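Local coordinates for 2-oxoglutarate (2OG) and Fe(II)-dependent oxygenase superfamily protein (Arabidopsis thaliana, PDB 6KWA) that probably catalyses the 2-oxoglutarate-dependent oxidation of the plant hormone indole-3-acetic acid to inactive 2-oxoindole-3-acetic acid, using a metal held in a double-stranded beta-helix, at residues S23-C28 / A189-S194; E43-V48 / D180-G185; G195-I200 / K227-C232. All coordinates share one frame; numbering follows the deposited sequence.

Interaction 1. Residues S23-C28 / A189-S194; sequences SERWGC and AMDNSS
A partly buried salt bridge, Arg25 to Asp191, ties the C-terminal end of helix 12-25 to the turn that follows strand 187-190. The guanidinium grips the carboxylate end-on: Arg25 NH1 donates to Asp191 OD1 at 2.9 Å, and Arg25 NH2 reaches Asp191 OD2 at 3.0 Å while also donating to OD1. The pairing is not coplanar, because the two flat groups are turned 50° apart; NH2 comes to both oxygens on their syn sides, whereas NH1 meets OD1 from above the carboxylate plane. Asp191 OD1 takes a third bond from within its own turn, where Ser193 N donates at 2.8 Å in a nearly straight line (165°). That bond closes an Asx turn and helps to fix the rotation of the carboxylate that Arg25 uses.

The guanidinium itself is sandwiched. Trp26 CH2 lies over one face, and Ser193 OG sits over the opposite one, 3.2 Å from Arg25 NH1 but at too poor an angle for a hydrogen bond. A bend at chi2 (61°) folds the Arg25 chain back along the indole, with its CG over a face of that ring. Trp26 also meets the acid directly: Asp191 OD2 approaches the ring edge, 3.2 Å from Trp26 CZ3, where the C-H rim of the indole, probably slightly positive, would suit the carboxylate.

Gly27, which takes a positive phi, bonds through its backbone to Leu211 of strand 207-211 as the chain enters strand 28-32. Trp26 packs edge-to-face on Phe198 of strand 197-200, while Met190 pairs through its backbone with Lys227. The bridge thus joins helix 12-25 to the turn between strands 187-190 and 197-200 of the four-stranded sheet.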
ATOM      1  N   SER A  23      -9.627  -9.869   5.434  1.00 32.92           N
ATOM      2  CA  SER A  23      -8.183  -9.993   5.565  1.00 37.75           C
ATOM      3  C   SER A  23      -7.705 -11.431   5.731  1.00 40.71           C
ATOM      4  O   SER A  23      -6.605 -11.772   5.335  1.00 39.08           O
ATOM      5  CB  SER A  23      -7.730  -9.181   6.769  1.00 36.91           C
ATOM      6  OG  SER A  23      -7.992  -7.801   6.578  1.00 39.97           O
ATOM      7  N   GLU A  24      -8.556 -12.286   6.270  1.00 39.19           N
ATOM      8  CA  GLU A  24      -8.189 -13.682   6.472  1.00 40.91           C
ATOM      9  C   GLU A  24      -8.411 -14.496   5.234  1.00 44.66           C
ATOM     10  O   GLU A  24      -7.584 -15.359   4.889  1.00 44.59           O
ATOM     11  CB  GLU A  24      -8.998 -14.282   7.617  1.00 38.54           C
ATOM     12  CG  GLU A  24      -8.501 -13.886   8.990  1.00 42.19           C
ATOM     13  CD  GLU A  24      -9.397 -14.366  10.127  1.00 46.42           C
ATOM     14  OE1 GLU A  24     -10.422 -15.008   9.851  1.00 46.04           O
ATOM     15  OE2 GLU A  24      -9.053 -14.109  11.311  1.00 44.58           O
ATOM     16  N   ARG A  25      -9.499 -14.197   4.529  1.00 41.92           N
ATOM     17  CA  ARG A  25      -9.889 -15.022   3.394  1.00 41.27           C
ATOM     18  C   ARG A  25      -9.255 -14.559   2.087  1.00 48.60           C
ATOM     19  O   ARG A  25      -8.839 -15.389   1.289  1.00 45.14           O
ATOM     20  CB  ARG A  25     -11.411 -15.043   3.254  1.00 46.49           C
ATOM     21  CG  ARG A  25     -11.902 -15.645   1.939  1.00 50.76           C
ATOM     22  CD  ARG A  25     -11.478 -17.099   1.781  1.00 50.31           C
ATOM     23  NE  ARG A  25     -11.971 -17.647   0.519  1.00 60.69           N
ATOM     24  CZ  ARG A  25     -11.229 -17.810  -0.575  1.00 60.32           C
ATOM     25  NH1 ARG A  25      -9.942 -17.474  -0.567  1.00 55.79           N
ATOM     26  NH2 ARG A  25     -11.771 -18.321  -1.673  1.00 59.47           N
ATOM     27  N   TRP A  26      -9.180 -13.241   1.870  1.00 42.63           N
ATOM     28  CA  TRP A  26      -8.659 -12.685   0.618  1.00 39.52           C
ATOM     29  C   TRP A  26      -7.350 -11.909   0.755  1.00 44.13           C
ATOM     30  O   TRP A  26      -6.648 -11.698  -0.226  1.00 41.49           O
ATOM     31  CB  TRP A  26      -9.690 -11.749   0.009  1.00 44.21           C
ATOM     32  CG  TRP A  26     -11.016 -12.380  -0.197  1.00 50.40           C
ATOM     33  CD1 TRP A  26     -12.160 -12.144   0.503  1.00 48.32           C
ATOM     34  CD2 TRP A  26     -11.332 -13.384  -1.171  1.00 51.98           C
ATOM     35  NE1 TRP A  26     -13.187 -12.928   0.005  1.00 53.80           N
ATOM     36  CE2 TRP A  26     -12.698 -13.696  -1.022  1.00 55.52           C
ATOM     37  CE3 TRP A  26     -10.590 -14.042  -2.162  1.00 58.05           C
ATOM     38  CZ2 TRP A  26     -13.342 -14.637  -1.831  1.00 56.55           C
ATOM     39  CZ3 TRP A  26     -11.237 -14.981  -2.974  1.00 56.18           C
ATOM     40  CH2 TRP A  26     -12.593 -15.272  -2.791  1.00 56.96           C
ATOM     41  N   GLY A  27      -7.054 -11.415   1.956  1.00 41.19           N
ATOM     42  CA  GLY A  27      -5.841 -10.654   2.174  1.00 42.37           C
ATOM     43  C   GLY A  27      -5.879  -9.249   1.601  1.00 39.84           C
ATOM     44  O   GLY A  27      -4.873  -8.543   1.575  1.00 35.25           O
ATOM     45  N   CYS A  28      -7.062  -8.824   1.183  1.00 35.93           N
ATOM     46  CA  CYS A  28      -7.219  -7.490   0.648  1.00 42.19           C
ATOM     47  C   CYS A  28      -8.657  -7.063   0.706  1.00 39.82           C
ATOM     48  O   CYS A  28      -9.558  -7.894   0.824  1.00 40.85           O
ATOM     49  CB  CYS A  28      -6.712  -7.438  -0.807  1.00 44.02           C
ATOM     50  SG  CYS A  28      -7.542  -8.637  -1.892  1.00 49.40           S
ATOM     51  N   ALA A 189      -5.289 -10.344  -8.225  1.00 54.73           N
ATOM     52  CA  ALA A 189      -4.832 -11.056  -7.040  1.00 57.98           C
ATOM     53  C   ALA A 189      -5.222 -12.512  -7.095  1.00 62.50           C
ATOM     54  O   ALA A 189      -6.281 -12.863  -7.622  1.00 60.86           O
ATOM     55  CB  ALA A 189      -5.393 -10.431  -5.783  1.00 50.07           C
ATOM     56  N   MET A 190      -4.381 -13.354  -6.512  1.00 56.81           N
ATOM     57  CA  MET A 190      -4.654 -14.773  -6.490  1.00 59.52           C
ATOM     58  C   MET A 190      -5.546 -15.155  -5.321  1.00 60.79           C
ATOM     59  O   MET A 190      -5.291 -14.756  -4.187  1.00 58.99           O
ATOM     60  CB  MET A 190      -3.355 -15.570  -6.411  1.00 61.19           C
ATOM     61  CG  MET A 190      -3.567 -17.064  -6.579  1.00 69.38           C
ATOM     62  SD  MET A 190      -2.019 -17.982  -6.518  1.00 71.79           S
ATOM     63  CE  MET A 190      -1.295 -17.414  -8.050  1.00 70.48           C
ATOM     64  N   ASP A 191      -6.616 -15.878  -5.629  1.00 56.83           N
ATOM     65  CA  ASP A 191      -7.394 -16.635  -4.653  1.00 61.27           C
ATOM     66  C   ASP A 191      -6.588 -17.871  -4.262  1.00 67.07           C
ATOM     67  O   ASP A 191      -6.322 -18.729  -5.100  1.00 63.86           O
ATOM     68  CB  ASP A 191      -8.752 -17.029  -5.246  1.00 59.78           C
ATOM     69  CG  ASP A 191      -9.664 -17.772  -4.258  1.00 64.03           C
ATOM     70  OD1 ASP A 191      -9.193 -18.337  -3.244  1.00 60.35           O
ATOM     71  OD2 ASP A 191     -10.888 -17.785  -4.510  1.00 65.15           O
ATOM     72  N   ASN A 192      -6.174 -17.959  -3.004  1.00 65.39           N
ATOM     73  CA  ASN A 192      -5.381 -19.105  -2.554  1.00 68.57           C
ATOM     74  C   ASN A 192      -6.136 -20.455  -2.489  1.00 72.03           C
ATOM     75  O   ASN A 192      -5.511 -21.492  -2.271  1.00 74.72           O
ATOM     76  CB  ASN A 192      -4.767 -18.810  -1.186  1.00 67.79           C
ATOM     77  CG  ASN A 192      -3.538 -17.940  -1.278  1.00 65.70           C
ATOM     78  OD1 ASN A 192      -2.905 -17.842  -2.333  1.00 69.41           O
ATOM     79  ND2 ASN A 192      -3.183 -17.306  -0.171  1.00 65.85           N
ATOM     80  N   SER A 193      -7.456 -20.461  -2.682  1.00 66.75           N
ATOM     81  CA  SER A 193      -8.209 -21.709  -2.571  1.00 68.99           C
ATOM     82  C   SER A 193      -8.512 -22.329  -3.915  1.00 76.58           C
ATOM     83  O   SER A 193      -9.183 -23.357  -3.989  1.00 83.65           O
ATOM     84  CB  SER A 193      -9.543 -21.490  -1.870  1.00 65.28           C
ATOM     85  OG  SER A 193      -9.420 -20.615  -0.774  1.00 80.06           O
ATOM     86  N   SER A 194      -8.039 -21.703  -4.980  1.00 73.35           N
ATOM     87  CA  SER A 194      -8.300 -22.217  -6.308  1.00 69.37           C
ATOM     88  C   SER A 194      -7.142 -21.919  -7.230  1.00 69.70           C
ATOM     89  O   SER A 194      -6.935 -22.587  -8.242  1.00 71.26           O
ATOM     90  CB  SER A 194      -9.575 -21.595  -6.850  1.00 71.21           C
ATOM     91  OG  SER A 194      -9.360 -20.211  -7.011  1.00 69.91           O
TER

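Interaction 2. Residues E43-V48 / D180-G185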
ATOM      1  N   GLU A  43      -5.005  15.924  -5.884  1.00 47.77           N
ATOM      2  CA  GLU A  43      -3.850  16.815  -5.895  1.00 53.36           C
ATOM      3  C   GLU A  43      -2.564  16.003  -5.750  1.00 50.92           C
ATOM      4  O   GLU A  43      -1.494  16.380  -6.280  1.00 51.28           O
ATOM      5  CB  GLU A  43      -3.961  17.877  -4.779  1.00 50.00           C
ATOM      6  CG  GLU A  43      -4.881  19.013  -5.221  1.00 53.51           C
ATOM      7  CD  GLU A  43      -5.434  19.830  -4.087  1.00 55.99           C
ATOM      8  OE1 GLU A  43      -5.010  19.643  -2.925  1.00 58.38           O
ATOM      9  OE2 GLU A  43      -6.350  20.630  -4.357  1.00 62.29           O
ATOM     10  N   MET A  44      -2.642  14.916  -4.992  1.00 49.64           N
ATOM     11  CA  MET A  44      -1.473  14.063  -4.845  1.00 48.95           C
ATOM     12  C   MET A  44      -1.142  13.405  -6.178  1.00 47.91           C
ATOM     13  O   MET A  44       0.023  13.371  -6.579  1.00 51.09           O
ATOM     14  CB  MET A  44      -1.677  13.014  -3.747  1.00 47.10           C
ATOM     15  CG  MET A  44      -0.430  12.162  -3.494  1.00 47.33           C
ATOM     16  SD  MET A  44       0.924  13.064  -2.737  1.00 53.01           S
ATOM     17  CE  MET A  44       2.289  12.646  -3.804  1.00 57.51           C
ATOM     18  N   LYS A  45      -2.152  12.930  -6.892  1.00 45.22           N
ATOM     19  CA  LYS A  45      -1.882  12.272  -8.164  1.00 51.00           C
ATOM     20  C   LYS A  45      -1.291  13.250  -9.210  1.00 55.40           C
ATOM     21  O   LYS A  45      -0.420  12.869 -10.000  1.00 52.69           O
ATOM     22  CB  LYS A  45      -3.145  11.617  -8.713  1.00 45.54           C
ATOM     23  CG  LYS A  45      -2.871  10.780  -9.937  1.00 53.76           C
ATOM     24  CD  LYS A  45      -4.141  10.312 -10.619  1.00 60.33           C
ATOM     25  CE  LYS A  45      -3.821   9.554 -11.898  1.00 59.94           C
ATOM     26  NZ  LYS A  45      -5.054   9.355 -12.721  1.00 67.42           N
ATOM     27  N   LYS A  46      -1.742  14.503  -9.208  1.00 50.74           N
ATOM     28  CA  LYS A  46      -1.195  15.483 -10.134  1.00 49.09           C
ATOM     29  C   LYS A  46       0.262  15.772  -9.769  1.00 49.51           C
ATOM     30  O   LYS A  46       1.119  15.888 -10.643  1.00 51.00           O
ATOM     31  CB  LYS A  46      -1.994  16.788 -10.087  1.00 52.63           C
ATOM     32  CG  LYS A  46      -3.450  16.713 -10.534  1.00 58.52           C
ATOM     33  CD  LYS A  46      -4.048  18.136 -10.475  1.00 67.82           C
ATOM     34  CE  LYS A  46      -5.466  18.203 -11.018  1.00 64.77           C
ATOM     35  NZ  LYS A  46      -6.383  17.576 -10.014  1.00 66.10           N
ATOM     36  N   THR A  47       0.532  15.901  -8.471  1.00 43.38           N
ATOM     37  CA  THR A  47       1.902  16.127  -7.996  1.00 47.81           C
ATOM     38  C   THR A  47       2.792  14.974  -8.483  1.00 52.00           C
ATOM     39  O   THR A  47       3.911  15.202  -8.912  1.00 48.24           O
ATOM     40  CB  THR A  47       1.958  16.239  -6.464  1.00 46.16           C
ATOM     41  OG1 THR A  47       1.176  17.353  -6.046  1.00 51.96           O
ATOM     42  CG2 THR A  47       3.380  16.423  -5.935  1.00 48.54           C
ATOM     43  N   VAL A  48       2.269  13.747  -8.409  1.00 47.40           N
ATOM     44  CA  VAL A  48       2.997  12.546  -8.806  1.00 50.52           C
ATOM     45  C   VAL A  48       3.363  12.540 -10.289  1.00 51.01           C
ATOM     46  O   VAL A  48       4.487  12.214 -10.667  1.00 46.34           O
ATOM     47  CB  VAL A  48       2.180  11.264  -8.517  1.00 49.38           C
ATOM     48  CG1 VAL A  48       2.741  10.077  -9.317  1.00 43.84           C
ATOM     49  CG2 VAL A  48       2.158  10.955  -7.001  1.00 45.10           C
ATOM     50  N   ASP A 180      -4.970   3.745  -6.593  1.00 46.93           N
ATOM     51  CA  ASP A 180      -4.624   3.194  -7.889  1.00 51.08           C
ATOM     52  C   ASP A 180      -5.066   4.216  -8.953  1.00 54.28           C
ATOM     53  O   ASP A 180      -5.701   5.192  -8.620  1.00 55.53           O
ATOM     54  CB  ASP A 180      -5.304   1.844  -8.091  1.00 51.86           C
ATOM     55  CG  ASP A 180      -4.672   1.031  -9.200  1.00 59.95           C
ATOM     56  OD1 ASP A 180      -3.759   1.554  -9.860  1.00 63.38           O
ATOM     57  OD2 ASP A 180      -5.114  -0.116  -9.446  1.00 61.44           O
ATOM     58  N   ASP A 181      -4.702   4.023 -10.218  1.00 59.48           N
ATOM     59  CA  ASP A 181      -5.083   4.978 -11.263  1.00 61.92           C
ATOM     60  C   ASP A 181      -6.515   4.704 -11.757  1.00 65.38           C
ATOM     61  O   ASP A 181      -6.747   3.688 -12.426  1.00 67.15           O
ATOM     62  CB  ASP A 181      -4.093   4.914 -12.430  1.00 64.25           C
ATOM     63  CG  ASP A 181      -4.198   6.118 -13.358  1.00 69.02           C
ATOM     64  OD1 ASP A 181      -5.227   6.838 -13.316  1.00 70.30           O
ATOM     65  OD2 ASP A 181      -3.211   6.381 -14.088  1.00 65.02           O
ATOM     66  N   GLU A 182      -7.462   5.591 -11.438  1.00 67.37           N
ATOM     67  CA  GLU A 182      -8.885   5.377 -11.780  1.00 70.08           C
ATOM     68  C   GLU A 182      -9.117   5.154 -13.275  1.00 72.75           C
ATOM     69  O   GLU A 182     -10.103   4.534 -13.674  1.00 70.38           O
ATOM     70  CB  GLU A 182      -9.758   6.549 -11.297  1.00 70.00           C
ATOM     71  CG  GLU A 182      -9.486   7.913 -11.946  1.00 72.05           C
ATOM     72  CD  GLU A 182      -8.240   8.601 -11.402  1.00 78.88           C
ATOM     73  OE1 GLU A 182      -7.248   7.895 -11.101  1.00 73.77           O
ATOM     74  OE2 GLU A 182      -8.264   9.848 -11.242  1.00 77.14           O
ATOM     75  N   ASN A 183      -8.197   5.652 -14.094  1.00 72.00           N
ATOM     76  CA  ASN A 183      -8.355   5.621 -15.541  1.00 73.18           C
ATOM     77  C   ASN A 183      -7.784   4.378 -16.224  1.00 78.49           C
ATOM     78  O   ASN A 183      -8.007   4.172 -17.419  1.00 83.36           O
ATOM     79  CB  ASN A 183      -7.708   6.870 -16.147  1.00 74.86           C
ATOM     80  CG  ASN A 183      -8.341   8.152 -15.637  1.00 76.08           C
ATOM     81  OD1 ASN A 183      -9.567   8.261 -15.581  1.00 79.97           O
ATOM     82  ND2 ASN A 183      -7.512   9.118 -15.235  1.00 72.21           N
ATOM     83  N   VAL A 184      -7.070   3.534 -15.481  1.00 74.18           N
ATOM     84  CA  VAL A 184      -6.408   2.387 -16.104  1.00 74.29           C
ATOM     85  C   VAL A 184      -6.679   1.064 -15.383  1.00 74.82           C
ATOM     86  O   VAL A 184      -7.403   0.209 -15.896  1.00 73.89           O
ATOM     87  CB  VAL A 184      -4.875   2.592 -16.169  1.00 71.39           C
ATOM     88  CG1 VAL A 184      -4.248   1.564 -17.078  1.00 74.70           C
ATOM     89  CG2 VAL A 184      -4.526   4.005 -16.644  1.00 73.64           C
ATOM     90  N   GLY A 185      -6.100   0.899 -14.196  1.00 76.40           N
ATOM     91  CA  GLY A 185      -6.317  -0.308 -13.406  1.00 76.82           C
ATOM     92  C   GLY A 185      -5.759  -1.579 -14.036  1.00 81.31           C
ATOM     93  O   GLY A 185      -4.972  -1.529 -14.981  1.00 81.51           O
TER
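With chi1 at -173°, Lys45 points CG away from its backbone N and stays extended from there on, which carries its ammonium straight off helix 38-51 to the loop 180-185. Glu182 takes a bent course: CG lies between its backbone N and carbonyl carbon (chi1 64°), and a turn at chi2 (-77°) swings the carboxylate back to meet the lysine from the opposite direction. Asp181 comes in roughly at a right angle to the lysine chain.

Lys45 NZ makes hydrogen-bonded salt bridges to Asp181 OD1 (2.6 Å) and Glu182 OE1 (3.1 Å), a three-residue salt-bridge network in which the ammonium stands above both carboxylate planes. Asp181 OD1 and Glu182 OE1 are themselves only 3.2 Å apart, a repulsive pairing of two acceptors that the shared cation would offset. Asp181 OD1 is gripped from both faces of its plane, by Lys45 NZ on one and by Asn183 N at 3.3 Å on the other. The latter bond makes an Asx turn, and Val184 N to Asp181 O (3.1 Å) closes the backbone over the same residues. These bonds within the loop help to hold Asp181 OD1 where Lys45 reaches it.

Asp181 has a further tie, its OD2 accepting from Tyr239 N. Next to it, Asp180 OD1 receives Asp181 N at 2.7 Å and forms a salt bridge with Arg238, a 2-oxoglutarate-binding residue, so the loop probably helps to place that arginine. Helix 38-51 lies against the larger sheet, with Met44 on Ile241 and Val48 on Tyr239 of strand 237-245, and against helix 106-133 through Met44 and Thr47; the loop passes from strand 175-179 of that sheet to strand 187-190 of the smaller one.

Interaction 3. Residues G195-I200 / K227-C232; sequences GTFFPI and KHRVQC. With MG (magnesium ion), chain D.
Arg229 NH2 has two partners: it lies over the centre of the Phe197 ring, 3.2 Å from Phe197 CD2, and it makes a long, weak ion pair with Glu188. Arg229 NE and CZ share the same face of the ring, NE lying 3.2 Å from Phe197 CE1, while Arg229 NH1 stands farther off, 4.0 Å from Phe197 CZ. With Arg229 CZ 3.6 Å from the ring centroid and the planes 26° apart, this is a stacked cation-pi contact, the positive charge resting on the pi cloud. The two planes open slightly, like a book left ajar, instead of lying fully parallel.

Arg229 places its CG between the backbone N and the carbonyl carbon (chi1 43°) and runs extended to NE, so that the chain crosses the phenyl side chain at about a right angle and lays its flat end across the ring. The ring and the cation come from strands that are not neighbours: 187-190 lies between 197-200 and 228-231 in the four-stranded antiparallel sheet, the smaller of the two sheets of the double-stranded beta-helix. The stack spans that middle strand, which bonds to both sides through its backbone, Ala189 with Phe198 and Glu188 with Arg229.

Next to Arg229, His228 sends its imidazole to the metal. His228 NE2 binds the magnesium ion at 2.1 Å, beside His169 and Asp171, which complete the facial triad of two histidines and one carboxylate known in this family; magnesium here probably stands in for the catalytic iron. His228 ND1 is hydrogen-bonded to Val226 O, which helps to set the ring's rotation and turns NE2 to the metal. On the stack's side of the strand, Phe197 and Arg229 both pack on Leu168, one residue before His169.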
ATOM      1  N   GLY A 195      -6.374 -20.903  -6.865  1.00 68.65           N
ATOM      2  CA  GLY A 195      -5.322 -20.426  -7.734  1.00 64.45           C
ATOM      3  C   GLY A 195      -5.883 -19.510  -8.811  1.00 62.89           C
ATOM      4  O   GLY A 195      -5.112 -18.903  -9.552  1.00 70.42           O
ATOM      5  N   THR A 196      -7.207 -19.385  -8.904  1.00 62.97           N
ATOM      6  CA  THR A 196      -7.780 -18.457  -9.884  1.00 65.29           C
ATOM      7  C   THR A 196      -7.535 -17.002  -9.466  1.00 70.64           C
ATOM      8  O   THR A 196      -7.356 -16.694  -8.278  1.00 67.29           O
ATOM      9  CB  THR A 196      -9.304 -18.662 -10.102  1.00 65.71           C
ATOM     10  OG1 THR A 196      -9.719 -17.907 -11.247  1.00 76.08           O
ATOM     11  CG2 THR A 196     -10.116 -18.177  -8.921  1.00 68.56           C
ATOM     12  N   PHE A 197      -7.530 -16.118 -10.460  1.00 67.72           N
ATOM     13  CA  PHE A 197      -7.304 -14.691 -10.259  1.00 70.83           C
ATOM     14  C   PHE A 197      -8.581 -13.892 -10.316  1.00 68.31           C
ATOM     15  O   PHE A 197      -9.472 -14.196 -11.107  1.00 69.51           O
ATOM     16  CB  PHE A 197      -6.346 -14.144 -11.310  1.00 68.10           C
ATOM     17  CG  PHE A 197      -4.929 -14.473 -11.042  1.00 70.33           C
ATOM     18  CD1 PHE A 197      -4.137 -13.601 -10.319  1.00 69.85           C
ATOM     19  CD2 PHE A 197      -4.390 -15.666 -11.479  1.00 69.67           C
ATOM     20  CE1 PHE A 197      -2.821 -13.904 -10.057  1.00 71.89           C
ATOM     21  CE2 PHE A 197      -3.072 -15.979 -11.223  1.00 72.79           C
ATOM     22  CZ  PHE A 197      -2.283 -15.099 -10.513  1.00 72.71           C
ATOM     23  N   PHE A 198      -8.665 -12.869  -9.470  1.00 63.75           N
ATOM     24  CA  PHE A 198      -9.770 -11.929  -9.527  1.00 53.34           C
ATOM     25  C   PHE A 198      -9.165 -10.525  -9.652  1.00 59.43           C
ATOM     26  O   PHE A 198      -8.011 -10.312  -9.256  1.00 60.84           O
ATOM     27  CB  PHE A 198     -10.680 -12.072  -8.305  1.00 58.44           C
ATOM     28  CG  PHE A 198      -9.987 -11.837  -6.996  1.00 59.67           C
ATOM     29  CD1 PHE A 198      -9.995 -10.576  -6.416  1.00 56.85           C
ATOM     30  CD2 PHE A 198      -9.341 -12.875  -6.341  1.00 58.91           C
ATOM     31  CE1 PHE A 198      -9.360 -10.357  -5.193  1.00 59.34           C
ATOM     32  CE2 PHE A 198      -8.710 -12.672  -5.133  1.00 57.22           C
ATOM     33  CZ  PHE A 198      -8.710 -11.406  -4.555  1.00 54.88           C
ATOM     34  N   PRO A 199      -9.893  -9.591 -10.294  1.00 51.93           N
ATOM     35  CA  PRO A 199      -9.400  -8.228 -10.528  1.00 56.91           C
ATOM     36  C   PRO A 199      -9.652  -7.287  -9.353  1.00 51.36           C
ATOM     37  O   PRO A 199     -10.613  -7.475  -8.621  1.00 51.80           O
ATOM     38  CB  PRO A 199     -10.211  -7.774 -11.745  1.00 56.46           C
ATOM     39  CG  PRO A 199     -11.531  -8.457 -11.557  1.00 56.01           C
ATOM     40  CD  PRO A 199     -11.233  -9.789 -10.879  1.00 52.57           C
ATOM     41  N   ILE A 200      -8.786  -6.296  -9.175  1.00 54.25           N
ATOM     42  CA  ILE A 200      -9.052  -5.224  -8.233  1.00 50.33           C
ATOM     43  C   ILE A 200      -9.152  -3.932  -9.061  1.00 54.66           C
ATOM     44  O   ILE A 200      -8.170  -3.217  -9.261  1.00 52.52           O
ATOM     45  CB  ILE A 200      -7.957  -5.145  -7.157  1.00 54.19           C
ATOM     46  CG1 ILE A 200      -7.818  -6.507  -6.457  1.00 52.41           C
ATOM     47  CG2 ILE A 200      -8.252  -4.020  -6.144  1.00 47.88           C
ATOM     48  CD1 ILE A 200      -6.715  -6.563  -5.437  1.00 43.45           C
ATOM     49  N   LYS A 227      -1.256 -12.535  -2.828  1.00 50.44           N
ATOM     50  CA  LYS A 227      -0.424 -12.538  -4.015  1.00 56.47           C
ATOM     51  C   LYS A 227      -1.106 -11.696  -5.067  1.00 54.09           C
ATOM     52  O   LYS A 227      -2.260 -11.942  -5.423  1.00 56.50           O
ATOM     53  CB  LYS A 227      -0.193 -13.955  -4.559  1.00 57.02           C
ATOM     54  CG  LYS A 227       0.465 -14.959  -3.611  1.00 56.89           C
ATOM     55  CD  LYS A 227       0.608 -16.313  -4.331  1.00 61.11           C
ATOM     56  CE  LYS A 227       1.327 -17.369  -3.510  1.00 63.22           C
ATOM     57  NZ  LYS A 227       0.468 -17.864  -2.382  1.00 64.96           N
ATOM     58  N   HIS A 228      -0.393 -10.719  -5.593  1.00 50.69           N
ATOM     59  CA  HIS A 228      -1.012  -9.848  -6.570  1.00 58.80           C
ATOM     60  C   HIS A 228      -0.054  -9.426  -7.685  1.00 59.89           C
ATOM     61  O   HIS A 228       1.173  -9.520  -7.558  1.00 58.69           O
ATOM     62  CB  HIS A 228      -1.597  -8.604  -5.864  1.00 53.86           C
ATOM     63  CG  HIS A 228      -0.607  -7.841  -5.043  1.00 56.20           C
ATOM     64  ND1 HIS A 228      -0.149  -8.293  -3.823  1.00 55.99           N
ATOM     65  CD2 HIS A 228      -0.016  -6.637  -5.244  1.00 61.05           C
ATOM     66  CE1 HIS A 228       0.698  -7.411  -3.319  1.00 54.65           C
ATOM     67  NE2 HIS A 228       0.795  -6.397  -4.160  1.00 59.37           N
ATOM     68  N   ARG A 229      -0.639  -8.933  -8.767  1.00 60.57           N
ATOM     69  CA  ARG A 229       0.140  -8.443  -9.899  1.00 74.59           C
ATOM     70  C   ARG A 229      -0.719  -7.450 -10.661  1.00 77.49           C
ATOM     71  O   ARG A 229      -1.948  -7.442 -10.520  1.00 73.96           O
ATOM     72  CB  ARG A 229       0.536  -9.572 -10.843  1.00 68.93           C
ATOM     73  CG  ARG A 229      -0.620 -10.499 -11.072  1.00 69.86           C
ATOM     74  CD  ARG A 229      -0.403 -11.475 -12.194  1.00 76.23           C
ATOM     75  NE  ARG A 229      -1.663 -12.138 -12.525  1.00 74.40           N
ATOM     76  CZ  ARG A 229      -1.761 -13.172 -13.349  1.00 80.42           C
ATOM     77  NH1 ARG A 229      -0.668 -13.664 -13.914  1.00 83.00           N
ATOM     78  NH2 ARG A 229      -2.944 -13.723 -13.595  1.00 75.19           N
ATOM     79  N   VAL A 230      -0.074  -6.642 -11.492  1.00 82.93           N
ATOM     80  CA  VAL A 230      -0.794  -5.729 -12.359  1.00 83.43           C
ATOM     81  C   VAL A 230      -0.652  -6.209 -13.802  1.00 85.23           C
ATOM     82  O   VAL A 230       0.447  -6.480 -14.288  1.00 85.73           O
ATOM     83  CB  VAL A 230      -0.309  -4.277 -12.207  1.00 80.99           C
ATOM     84  CG1 VAL A 230       1.201  -4.191 -12.361  1.00 85.18           C
ATOM     85  CG2 VAL A 230      -1.013  -3.383 -13.219  1.00 83.64           C
ATOM     86  N   GLN A 231      -1.793  -6.375 -14.457  1.00 85.80           N
ATOM     87  CA  GLN A 231      -1.843  -6.821 -15.838  1.00 86.28           C
ATOM     88  C   GLN A 231      -2.022  -5.650 -16.789  1.00 86.69           C
ATOM     89  O   GLN A 231      -2.762  -4.711 -16.498  1.00 89.16           O
ATOM     90  CB  GLN A 231      -2.986  -7.803 -16.025  1.00 88.04           C
ATOM     91  CG  GLN A 231      -2.557  -9.224 -16.183  1.00 89.23           C
ATOM     92  CD  GLN A 231      -3.642 -10.031 -16.829  1.00 87.54           C
ATOM     93  OE1 GLN A 231      -4.806  -9.625 -16.825  1.00 85.59           O
ATOM     94  NE2 GLN A 231      -3.278 -11.175 -17.393  1.00 94.14           N
ATOM     95  N   CYS A 232      -1.350  -5.703 -17.931  1.00 85.86           N
ATOM     96  CA  CYS A 232      -1.531  -4.657 -18.927  1.00 86.56           C
ATOM     97  C   CYS A 232      -2.795  -4.876 -19.757  1.00 86.27           C
ATOM     98  O   CYS A 232      -2.950  -5.919 -20.380  1.00 91.20           O
ATOM     99  CB  CYS A 232      -0.317  -4.585 -19.847  1.00 81.66           C
ATOM    100  SG  CYS A 232      -0.612  -3.542 -21.269  1.00 86.53           S
TER
HETATM  101 MG    MG D 301       2.225  -4.882  -4.318  1.00 65.62          MG

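In the fold
Along the chain interaction 2 is nested inside the loop closed by interaction 1, and interaction 3 opens once interaction 1 has closed. Interactions 1 and 3 lie close, their centres about 11 Å apart, and share the smaller sheet, where strand 187-190 has 197-200 and 228-231 as its neighbours. Interaction 2 stands apart, its centre about 26 Å from that of interaction 1 and about 20 Å from that of interaction 3, at the loop entering strand 187-190. Interactions 1 and 2 thus fasten two N-terminal helices, 12-25 and 38-51, to separate places on the double-stranded beta-helix, whereas interaction 3 lies within it, next to the metal site.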